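Local coordinates for uncharacterized egV family protein COG1307 (Ruminococcus gnavus, PDB 3JR7) that is of unknown function but probably binds a lipid, perhaps a fatty acid, at residues A139-T144 with S275-D280; L249-C254 with E258-V263. All coordinates share one frame; numbering follows the deposited sequence.

Contact 1 (A139-T144 with S275-D280); sequences ASVGET and SSFIVD
V141 and V279 meet tip to tip, one from the first turn of helix 141-155 and the other from strand 275-280. V141 CG1 lies 3.2 Å from V279 CG2, closer than two methyl groups normally come, so the fit here is tight or the modelled separation slightly short. In V141 the touching branch is the one anti to the carbonyl carbon (chi1 -75°), whereas V279 offers the methyl lodged between its own backbone N and carbonyl carbon. Valine suits both places: its short, branched side chain has no polar atom to satisfy and puts a methyl at the interface.

The second apolar group is built round F277. Its CB does not start out toward the helix, but with chi1 at 65° the ring extends that way, and CZ comes 3.9 Å from T144 CG2. V141 CG1 adds a looser approach to F277 CE1 at 4.4 Å. Both aliphatic carbons approach the ring obliquely.

The two hydroxyls on the helix side are bonded away from the strand. T144 divides its branches, CG2 going to the phenyl ring and OG1 to a hydrogen bond with E31 O. S140, at the N-cap position but making no capping bond with its side chain, also turns to E31, pairing OG with OE1. G142 N bonds to A139 O at 2.9 Å, holding the start of the helix.

With only carbon groups meeting across the two segments, the join depends on shape and exclusion of water, while directional bonding to E31 helps fix the helix start beside the strand.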
ATOM      1  N   ALA A 139      -1.575  -2.837   1.146  1.00 19.43           N
ATOM      2  CA  ALA A 139      -1.110  -1.583   1.715  1.00 18.37           C
ATOM      3  C   ALA A 139       0.044  -1.136   0.842  1.00 18.22           C
ATOM      4  O   ALA A 139       0.577  -1.912   0.035  1.00 18.28           O
ATOM      5  CB  ALA A 139      -0.608  -1.790   3.152  1.00 17.69           C
ATOM      6  N   SER A 140       0.448   0.112   1.008  1.00 19.04           N
ATOM      7  CA  SER A 140       1.723   0.614   0.499  1.00 19.09           C
ATOM      8  C   SER A 140       1.753   0.399  -1.008  1.00 19.05           C
ATOM      9  O   SER A 140       0.788   0.754  -1.697  1.00 20.00           O
ATOM     10  CB  SER A 140       2.892  -0.067   1.250  1.00 19.83           C
ATOM     11  OG  SER A 140       4.192   0.274   0.719  1.00 20.59           O
ATOM     12  N   VAL A 141       2.793  -0.234  -1.510  1.00 18.53           N
ATOM     13  CA  VAL A 141       2.989  -0.437  -2.938  1.00 19.21           C
ATOM     14  C   VAL A 141       1.982  -1.405  -3.585  1.00 19.77           C
ATOM     15  O   VAL A 141       1.825  -1.422  -4.821  1.00 19.94           O
ATOM     16  CB  VAL A 141       4.461  -0.833  -3.337  1.00 19.46           C
ATOM     17  CG1 VAL A 141       5.392   0.401  -3.274  1.00 18.46           C
ATOM     18  CG2 VAL A 141       4.966  -2.009  -2.513  1.00 19.73           C
ATOM     19  N   GLY A 142       1.273  -2.179  -2.773  1.00 19.74           N
ATOM     20  CA  GLY A 142       0.092  -2.916  -3.294  1.00 20.66           C
ATOM     21  C   GLY A 142      -0.911  -1.917  -3.908  1.00 19.91           C
ATOM     22  O   GLY A 142      -1.428  -2.126  -4.997  1.00 19.00           O
ATOM     23  N   GLU A 143      -1.150  -0.802  -3.211  1.00 20.61           N
ATOM     24  CA  GLU A 143      -2.064   0.249  -3.726  1.00 18.74           C
ATOM     25  C   GLU A 143      -1.481   0.912  -4.975  1.00 19.11           C
ATOM     26  O   GLU A 143      -2.191   1.191  -5.963  1.00 19.06           O
ATOM     27  CB  GLU A 143      -2.311   1.286  -2.647  1.00 18.50           C
ATOM     28  CG  GLU A 143      -3.035   0.725  -1.408  1.00 20.59           C
ATOM     29  CD  GLU A 143      -3.159   1.742  -0.288  1.00 20.44           C
ATOM     30  OE1 GLU A 143      -3.706   2.828  -0.527  1.00 21.56           O
ATOM     31  OE2 GLU A 143      -2.696   1.446   0.831  1.00 20.72           O
ATOM     32  N   THR A 144      -0.175   1.175  -4.926  1.00 19.50           N
ATOM     33  CA  THR A 144       0.544   1.803  -6.006  1.00 19.80           C
ATOM     34  C   THR A 144       0.353   0.985  -7.268  1.00 19.86           C
ATOM     35  O   THR A 144      -0.018   1.515  -8.337  1.00 19.77           O
ATOM     36  CB  THR A 144       2.058   1.867  -5.700  1.00 19.62           C
ATOM     37  OG1 THR A 144       2.274   2.449  -4.403  1.00 19.17           O
ATOM     38  CG2 THR A 144       2.776   2.639  -6.758  1.00 20.90           C
ATOM     39  N   SER A 275       8.896  -5.591 -15.189  1.00 31.03           N
ATOM     40  CA  SER A 275       9.749  -4.551 -14.679  1.00 30.12           C
ATOM     41  C   SER A 275       9.559  -4.491 -13.172  1.00 28.40           C
ATOM     42  O   SER A 275       8.646  -5.127 -12.609  1.00 26.07           O
ATOM     43  CB  SER A 275       9.396  -3.178 -15.296  1.00 30.68           C
ATOM     44  OG  SER A 275       8.071  -2.781 -14.964  1.00 30.85           O
ATOM     45  N   SER A 276      10.425  -3.728 -12.519  1.00 27.94           N
ATOM     46  CA  SER A 276      10.266  -3.493 -11.095  1.00 27.88           C
ATOM     47  C   SER A 276      10.706  -2.091 -10.701  1.00 27.02           C
ATOM     48  O   SER A 276      11.450  -1.415 -11.426  1.00 26.44           O
ATOM     49  CB  SER A 276      11.039  -4.544 -10.282  1.00 27.88           C
ATOM     50  OG  SER A 276      12.447  -4.355 -10.430  1.00 30.47           O
ATOM     51  N   PHE A 277      10.256  -1.665  -9.535  1.00 24.46           N
ATOM     52  CA  PHE A 277      10.710  -0.447  -9.017  1.00 24.10           C
ATOM     53  C   PHE A 277      10.730  -0.461  -7.521  1.00 24.21           C
ATOM     54  O   PHE A 277      10.060  -1.287  -6.883  1.00 22.62           O
ATOM     55  CB  PHE A 277       9.829   0.686  -9.540  1.00 24.77           C
ATOM     56  CG  PHE A 277       8.414   0.623  -9.072  1.00 24.04           C
ATOM     57  CD1 PHE A 277       8.045   1.196  -7.859  1.00 24.87           C
ATOM     58  CD2 PHE A 277       7.444   0.018  -9.853  1.00 25.01           C
ATOM     59  CE1 PHE A 277       6.730   1.148  -7.421  1.00 24.61           C
ATOM     60  CE2 PHE A 277       6.081   0.001  -9.418  1.00 25.97           C
ATOM     61  CZ  PHE A 277       5.755   0.548  -8.206  1.00 24.04           C
ATOM     62  N   ILE A 278      11.497   0.493  -6.969  1.00 24.45           N
ATOM     63  CA  ILE A 278      11.686   0.671  -5.539  1.00 24.08           C
ATOM     64  C   ILE A 278      11.248   2.065  -5.136  1.00 24.28           C
ATOM     65  O   ILE A 278      11.552   3.042  -5.848  1.00 26.36           O
ATOM     66  CB  ILE A 278      13.194   0.491  -5.165  1.00 24.54           C
ATOM     67  CG1 ILE A 278      13.671  -0.948  -5.450  1.00 23.82           C
ATOM     68  CG2 ILE A 278      13.430   0.836  -3.738  1.00 24.07           C
ATOM     69  CD1 ILE A 278      15.202  -1.155  -5.250  1.00 26.24           C
ATOM     70  N   VAL A 279      10.551   2.181  -4.019  1.00 23.45           N
ATOM     71  CA  VAL A 279      10.120   3.481  -3.478  1.00 23.50           C
ATOM     72  C   VAL A 279      10.342   3.570  -1.998  1.00 23.63           C
ATOM     73  O   VAL A 279      10.372   2.545  -1.297  1.00 22.77           O
ATOM     74  CB  VAL A 279       8.619   3.776  -3.684  1.00 23.58           C
ATOM     75  CG1 VAL A 279       8.376   4.059  -5.068  1.00 25.02           C
ATOM     76  CG2 VAL A 279       7.717   2.601  -3.132  1.00 21.19           C
ATOM     77  N   ASP A 280      10.458   4.809  -1.525  1.00 23.64           N
ATOM     78  CA  ASP A 280      10.486   5.115  -0.112  1.00 24.71           C
ATOM     79  C   ASP A 280       9.093   5.004   0.425  1.00 24.41           C
ATOM     80  O   ASP A 280       8.135   5.406  -0.237  1.00 25.51           O
ATOM     81  CB  ASP A 280      11.004   6.527   0.159  1.00 25.08           C
ATOM     82  CG  ASP A 280      12.473   6.674  -0.217  1.00 26.56           C
ATOM     83  OD1 ASP A 280      13.304   6.162   0.527  1.00 25.15           O
ATOM     84  OD2 ASP A 280      12.760   7.212  -1.293  1.00 29.92           O
TER

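Contact 2 (L249-C254 with E258-V263); sequences LAIAHC and ERAKEV
A260 sets its methyl group against I251 and H253, whose side chains both point to the helix from strand 249-253. Its CB is 4.0 Å from I251 CG2 and 3.9 Å from H253 CB, so one small side chain touches both. Alanine suits the site because its single carbon allows the helix backbone to come close; I251 CD1 even reaches A260 O, at 4.0 Å. The same isoleucine tip extends along the helix to V263 CG1 at 4.3 Å, a residue three positions on and therefore on nearly the same helix side.

H253 contributes its aliphatic base as much as its ring. A chi1 of 75° sets the ring beside the alanine, where ND1 lies 3.9 Å from A260 CB, an oblique approach rather than a stack.

Farther out, neighbouring strands add to the apolar layer. I294 touches both H253 and A260, I278 does the same from strand 275-280, and V296 meets V263. Strand 275-280 also pairs with strand 249-253 through the backbone. On the helix, V263 N bonds to R259 O at 3.0 Å, and R259 NH1 reaches G292 O, tying the helix to the segment just before strand 294-297.

The strand and helix axes approach to 8.4 Å and run nearly antiparallel, at 156°. A strand, a short turn and a helix returning over its face, with the parallel strand 275-280 following, make a classic beta-alpha-beta unit, here at one edge of the mixed sheet of a DegV-type domain.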
ATOM      1  N   LEU A 249       6.857  -5.708 -10.435  1.00 24.14           N
ATOM      2  CA  LEU A 249       7.151  -5.978  -9.054  1.00 23.68           C
ATOM      3  C   LEU A 249       7.521  -4.669  -8.364  1.00 22.80           C
ATOM      4  O   LEU A 249       8.261  -3.860  -8.897  1.00 22.81           O
ATOM      5  CB  LEU A 249       8.273  -7.016  -8.935  1.00 23.76           C
ATOM      6  CG  LEU A 249       8.568  -7.399  -7.488  1.00 25.73           C
ATOM      7  CD1 LEU A 249       8.696  -8.946  -7.328  1.00 28.57           C
ATOM      8  CD2 LEU A 249       9.799  -6.646  -7.045  1.00 28.68           C
ATOM      9  N   ALA A 250       6.993  -4.461  -7.176  1.00 21.58           N
ATOM     10  CA  ALA A 250       7.237  -3.249  -6.433  1.00 21.33           C
ATOM     11  C   ALA A 250       7.830  -3.565  -5.099  1.00 21.19           C
ATOM     12  O   ALA A 250       7.446  -4.542  -4.428  1.00 21.12           O
ATOM     13  CB  ALA A 250       5.935  -2.399  -6.271  1.00 20.30           C
ATOM     14  N   ILE A 251       8.769  -2.715  -4.700  1.00 21.85           N
ATOM     15  CA  ILE A 251       9.417  -2.806  -3.396  1.00 22.21           C
ATOM     16  C   ILE A 251       9.384  -1.449  -2.687  1.00 21.87           C
ATOM     17  O   ILE A 251       9.825  -0.455  -3.232  1.00 21.80           O
ATOM     18  CB  ILE A 251      10.878  -3.273  -3.516  1.00 22.35           C
ATOM     19  CG1 ILE A 251      10.960  -4.641  -4.174  1.00 23.32           C
ATOM     20  CG2 ILE A 251      11.554  -3.344  -2.148  1.00 21.05           C
ATOM     21  CD1 ILE A 251      12.306  -4.923  -4.789  1.00 22.96           C
ATOM     22  N   ALA A 252       8.850  -1.400  -1.480  1.00 21.31           N
ATOM     23  CA  ALA A 252       8.951  -0.213  -0.674  1.00 21.30           C
ATOM     24  C   ALA A 252       9.859  -0.513   0.494  1.00 21.63           C
ATOM     25  O   ALA A 252       9.834  -1.623   1.046  1.00 22.40           O
ATOM     26  CB  ALA A 252       7.576   0.239  -0.180  1.00 21.93           C
ATOM     27  N   HIS A 253      10.667   0.477   0.871  1.00 21.79           N
ATOM     28  CA  HIS A 253      11.601   0.339   1.983  1.00 22.14           C
ATOM     29  C   HIS A 253      11.511   1.562   2.856  1.00 22.70           C
ATOM     30  O   HIS A 253      11.187   2.661   2.375  1.00 22.77           O
ATOM     31  CB  HIS A 253      13.037   0.147   1.475  1.00 22.80           C
ATOM     32  CG  HIS A 253      13.651   1.406   0.963  1.00 22.53           C
ATOM     33  ND1 HIS A 253      13.494   1.845  -0.332  1.00 25.18           N
ATOM     34  CD2 HIS A 253      14.380   2.351   1.594  1.00 19.68           C
ATOM     35  CE1 HIS A 253      14.134   2.996  -0.483  1.00 22.41           C
ATOM     36  NE2 HIS A 253      14.665   3.330   0.671  1.00 23.63           N
ATOM     37  N   CYS A 254      11.722   1.353   4.151  1.00 22.47           N
ATOM     38  CA  CYS A 254      11.754   2.448   5.100  1.00 23.78           C
ATOM     39  C   CYS A 254      13.198   2.684   5.558  1.00 23.99           C
ATOM     40  O   CYS A 254      13.668   2.003   6.462  1.00 23.73           O
ATOM     41  CB  CYS A 254      10.895   2.117   6.316  1.00 23.01           C
ATOM     42  SG  CYS A 254      10.790   3.503   7.477  1.00 26.11           S
ATOM     43  N   GLU A 258      19.618   0.051   0.371  1.00 28.77           N
ATOM     44  CA  GLU A 258      20.488  -1.048  -0.068  1.00 30.06           C
ATOM     45  C   GLU A 258      19.861  -2.403   0.216  1.00 28.30           C
ATOM     46  O   GLU A 258      20.011  -3.335  -0.560  1.00 27.42           O
ATOM     47  CB  GLU A 258      21.886  -0.973   0.565  1.00 31.50           C
ATOM     48  CG  GLU A 258      22.823   0.049  -0.144  1.00 37.13           C
ATOM     49  CD  GLU A 258      22.971  -0.143  -1.680  1.00 43.31           C
ATOM     50  OE1 GLU A 258      23.161  -1.293  -2.183  1.00 46.88           O
ATOM     51  OE2 GLU A 258      22.883   0.892  -2.400  1.00 47.99           O
ATOM     52  N   ARG A 259      19.165  -2.513   1.329  1.00 27.44           N
ATOM     53  CA  ARG A 259      18.353  -3.702   1.578  1.00 26.99           C
ATOM     54  C   ARG A 259      17.267  -3.894   0.482  1.00 26.13           C
ATOM     55  O   ARG A 259      17.058  -4.997   0.018  1.00 26.03           O
ATOM     56  CB  ARG A 259      17.737  -3.600   2.947  1.00 27.53           C
ATOM     57  CG  ARG A 259      16.911  -4.804   3.332  1.00 28.52           C
ATOM     58  CD  ARG A 259      16.416  -4.631   4.756  1.00 27.41           C
ATOM     59  NE  ARG A 259      17.553  -4.711   5.649  1.00 29.24           N
ATOM     60  CZ  ARG A 259      17.611  -4.245   6.893  1.00 30.09           C
ATOM     61  NH1 ARG A 259      16.598  -3.601   7.453  1.00 29.64           N
ATOM     62  NH2 ARG A 259      18.719  -4.445   7.590  1.00 30.57           N
ATOM     63  N   ALA A 260      16.612  -2.817   0.049  1.00 25.15           N
ATOM     64  CA  ALA A 260      15.686  -2.905  -1.069  1.00 24.86           C
ATOM     65  C   ALA A 260      16.367  -3.453  -2.335  1.00 25.30           C
ATOM     66  O   ALA A 260      15.834  -4.337  -3.036  1.00 24.32           O
ATOM     67  CB  ALA A 260      15.033  -1.539  -1.353  1.00 24.13           C
ATOM     68  N   LYS A 261      17.538  -2.937  -2.639  1.00 25.66           N
ATOM     69  CA  LYS A 261      18.266  -3.400  -3.820  1.00 26.86           C
ATOM     70  C   LYS A 261      18.647  -4.880  -3.752  1.00 25.63           C
ATOM     71  O   LYS A 261      18.617  -5.573  -4.760  1.00 24.83           O
ATOM     72  CB  LYS A 261      19.516  -2.531  -4.048  1.00 27.99           C
ATOM     73  CG  LYS A 261      19.138  -1.182  -4.661  1.00 32.73           C
ATOM     74  CD  LYS A 261      20.325  -0.328  -4.954  1.00 37.79           C
ATOM     75  CE  LYS A 261      19.951   1.126  -5.287  1.00 42.18           C
ATOM     76  NZ  LYS A 261      18.845   1.236  -6.304  1.00 45.92           N
ATOM     77  N   GLU A 262      19.001  -5.343  -2.565  1.00 25.21           N
ATOM     78  CA  GLU A 262      19.359  -6.749  -2.366  1.00 25.92           C
ATOM     79  C   GLU A 262      18.134  -7.652  -2.561  1.00 25.10           C
ATOM     80  O   GLU A 262      18.209  -8.693  -3.200  1.00 23.25           O
ATOM     81  CB  GLU A 262      19.974  -6.953  -0.977  1.00 26.22           C
ATOM     82  CG  GLU A 262      20.270  -8.394  -0.599  1.00 30.56           C
ATOM     83  CD  GLU A 262      21.298  -9.063  -1.552  1.00 36.00           C
ATOM     84  OE1 GLU A 262      21.893  -8.372  -2.423  1.00 37.62           O
ATOM     85  OE2 GLU A 262      21.491 -10.292  -1.433  1.00 40.43           O
ATOM     86  N   VAL A 263      16.981  -7.222  -2.050  1.00 25.04           N
ATOM     87  CA  VAL A 263      15.740  -7.960  -2.279  1.00 24.51           C
ATOM     88  C   VAL A 263      15.432  -8.032  -3.753  1.00 23.69           C
ATOM     89  O   VAL A 263      15.083  -9.092  -4.249  1.00 22.89           O
ATOM     90  CB  VAL A 263      14.564  -7.348  -1.463  1.00 25.72           C
ATOM     91  CG1 VAL A 263      13.222  -7.937  -1.876  1.00 25.44           C
ATOM     92  CG2 VAL A 263      14.862  -7.555   0.007  1.00 24.71           C
TER

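In the fold
Contacts 1 and 2 lie on opposite faces of the same pair of parallel strands, their centres about 9 Å apart. Probable backbone hydrogen bonds join these adjacent strands: V279 N is 2.8 Å from I251 O, and S275 O is 2.9 Å from L249 N. F277 and V279 serve helix 141-155, while I251 and H253 turn toward helix 257-270, so the edge of the sheet is sandwiched between helices. V141 also touches A250 and A252. Helix 141-155 follows strand 130-135, so contact 1 packs the helix after one sheet's strand against the edge strand of the other. Segment 139-144 also carries A139, which belongs to the polyether-ligand pocket although it does not touch 275-280; the pocket is consistent with lipid binding.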